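PDB 2CC3: protein virB8 from Agrobacterium tumefaciens, which belongs to the virulence type IV secretion system and is thought to act at the bacterial surface in directing T-DNA transfer to plant cells. Local coordinates for residues W16-L21 with T133-S138. Numbering follows the deposited sequence.
Sequences WEYVRL and TSYQTS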
# COMPACT_ATOMS: atom_id res chain seq x y z
N TRP A 16 0.13 0.82 -10.74
CA TRP A 16 -0.90 -0.12 -10.24
C TRP A 16 -1.36 0.21 -8.87
O TRP A 16 -2.55 0.14 -8.54
CB TRP A 16 -0.41 -1.57 -10.27
CG TRP A 16 -1.36 -2.43 -9.54
CD1 TRP A 16 -1.12 -3.12 -8.38
CD2 TRP A 16 -2.73 -2.66 -9.85
NE1 TRP A 16 -2.25 -3.76 -7.96
CE2 TRP A 16 -3.26 -3.50 -8.84
CE3 TRP A 16 -3.58 -2.23 -10.89
CZ2 TRP A 16 -4.59 -3.94 -8.84
CZ3 TRP A 16 -4.91 -2.66 -10.88
CH2 TRP A 16 -5.40 -3.49 -9.87
N GLU A 17 -0.41 0.55 -8.00
CA GLU A 17 -0.77 1.04 -6.67
C GLU A 17 -1.64 2.31 -6.80
O GLU A 17 -2.64 2.46 -6.10
CB GLU A 17 0.49 1.29 -5.85
CG GLU A 17 0.22 1.82 -4.47
CD GLU A 17 1.45 2.44 -3.85
OE1 GLU A 17 2.57 2.37 -4.46
OE2 GLU A 17 1.30 3.01 -2.75
N TYR A 18 -1.27 3.19 -7.72
CA TYR A 18 -2.11 4.36 -8.05
C TYR A 18 -3.51 3.93 -8.40
O TYR A 18 -4.50 4.33 -7.74
CB TYR A 18 -1.52 5.22 -9.17
CG TYR A 18 -2.30 6.53 -9.39
CD1 TYR A 18 -2.00 7.67 -8.64
CD2 TYR A 18 -3.32 6.61 -10.36
CE1 TYR A 18 -2.70 8.87 -8.83
CE2 TYR A 18 -4.03 7.77 -10.56
CZ TYR A 18 -3.72 8.91 -9.80
OH TYR A 18 -4.43 10.07 -9.98
N VAL A 19 -3.62 3.10 -9.42
CA VAL A 19 -4.94 2.57 -9.79
C VAL A 19 -5.66 1.96 -8.60
O VAL A 19 -6.81 2.33 -8.29
CB VAL A 19 -4.83 1.50 -10.91
CG1 VAL A 19 -6.21 0.91 -11.26
CG2 VAL A 19 -4.19 2.10 -12.11
N ARG A 20 -4.98 1.04 -7.91
CA ARG A 20 -5.65 0.34 -6.84
C ARG A 20 -6.16 1.32 -5.79
O ARG A 20 -7.31 1.23 -5.35
CB ARG A 20 -4.69 -0.70 -6.23
CG ARG A 20 -5.26 -1.57 -5.15
CD ARG A 20 -4.15 -2.39 -4.41
NE ARG A 20 -3.29 -1.56 -3.53
CZ ARG A 20 -3.51 -1.32 -2.23
NH1 ARG A 20 -4.57 -1.82 -1.56
NH2 ARG A 20 -2.65 -0.56 -1.56
N LEU A 21 -5.30 2.24 -5.34
CA LEU A 21 -5.68 3.20 -4.28
C LEU A 21 -6.81 4.13 -4.75
O LEU A 21 -7.69 4.50 -3.98
CB LEU A 21 -4.47 4.02 -3.79
CG LEU A 21 -3.41 3.37 -2.88
CD1 LEU A 21 -2.18 4.23 -2.86
CD2 LEU A 21 -3.85 3.13 -1.43
N THR A 133 0.02 12.70 -14.68
CA THR A 133 -0.32 13.95 -15.40
C THR A 133 -1.62 13.91 -16.23
O THR A 133 -2.22 14.97 -16.52
CB THR A 133 0.83 14.33 -16.35
OG1 THR A 133 1.15 13.23 -17.22
CG2 THR A 133 2.04 14.70 -15.55
N SER A 134 -2.03 12.70 -16.61
CA SER A 134 -3.36 12.43 -17.12
C SER A 134 -3.89 11.04 -16.70
O SER A 134 -3.14 10.06 -16.60
CB SER A 134 -3.41 12.60 -18.64
OG SER A 134 -4.72 12.30 -19.10
N TYR A 135 -5.20 10.98 -16.44
CA TYR A 135 -5.85 9.78 -15.95
C TYR A 135 -7.32 9.73 -16.33
O TYR A 135 -8.10 10.57 -15.91
CB TYR A 135 -5.83 9.73 -14.44
CG TYR A 135 -6.37 8.42 -13.89
CD1 TYR A 135 -5.53 7.30 -13.77
CD2 TYR A 135 -7.71 8.29 -13.48
CE1 TYR A 135 -6.01 6.10 -13.23
CE2 TYR A 135 -8.18 7.12 -12.97
CZ TYR A 135 -7.31 6.02 -12.82
OH TYR A 135 -7.74 4.79 -12.31
N GLN A 136 -7.69 8.67 -17.05
CA GLN A 136 -9.07 8.39 -17.40
C GLN A 136 -9.32 6.90 -17.26
O GLN A 136 -8.43 6.08 -17.48
CB GLN A 136 -9.33 8.80 -18.87
CG GLN A 136 -9.18 10.30 -19.18
CD GLN A 136 -7.72 10.74 -19.44
OE1 GLN A 136 -6.91 9.99 -20.02
NE2 GLN A 136 -7.38 11.96 -18.98
N THR A 137 -10.52 6.54 -16.89
CA THR A 137 -10.84 5.14 -16.84
C THR A 137 -12.17 4.84 -17.49
O THR A 137 -13.07 5.67 -17.52
CB THR A 137 -10.67 4.56 -15.42
OG1 THR A 137 -10.94 3.15 -15.46
CG2 THR A 137 -11.57 5.29 -14.40
N SER A 138 -12.27 3.67 -18.08
CA SER A 138 -13.47 3.30 -18.80
C SER A 138 -13.87 1.89 -18.43
O SER A 138 -13.08 0.96 -18.52
CB SER A 138 -13.20 3.43 -20.30
OG SER A 138 -11.86 3.03 -20.55
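The ring of Y18, on helix 6-23, overlaps that of Y135, on strand 130-139, in an offset edge-to-face pair, with centroids 5.4 Å apart and planes inclined at 68°. Y18 presents its edge: its CE2 lies 3.6 Å from CD1 of Y135. CD2 of Y18 follows at 4.0 Å from CE1 of Y135. The CD2-CE2 edge of Y18 thus lies against the CD1-CE1 bond of Y135, toward the rim of that ring and not its centre, and no hydrogen bond joins the two segments. Both rings are carried out from their backbones with CG anti to N (chi1 -172° in Y18, -174° in Y135), which lets them meet although the main chains stay well apart; even the nearest CA pair, V19 and Y135, is separated by 9.5 Å. V19 adds a looser touch, its CG1 4.3 Å from OH of Y135. Polar partners tether both phenols within this buried interface: Y18 OH is hydrogen-bonded to S41 and R22, and Y135 OH to E23. V45 of helix 43-53 packs on both tyrosines, while A108 and V110 of the adjacent strand lie against Y135. The pair joins the first helix of this periplasmic domain to strand 130-139, outermost in the four-stranded antiparallel sheet of this chain, a helix-on-curved-sheet packing characteristic of the NTF2-like fold of the VirB8 periplasmic domain.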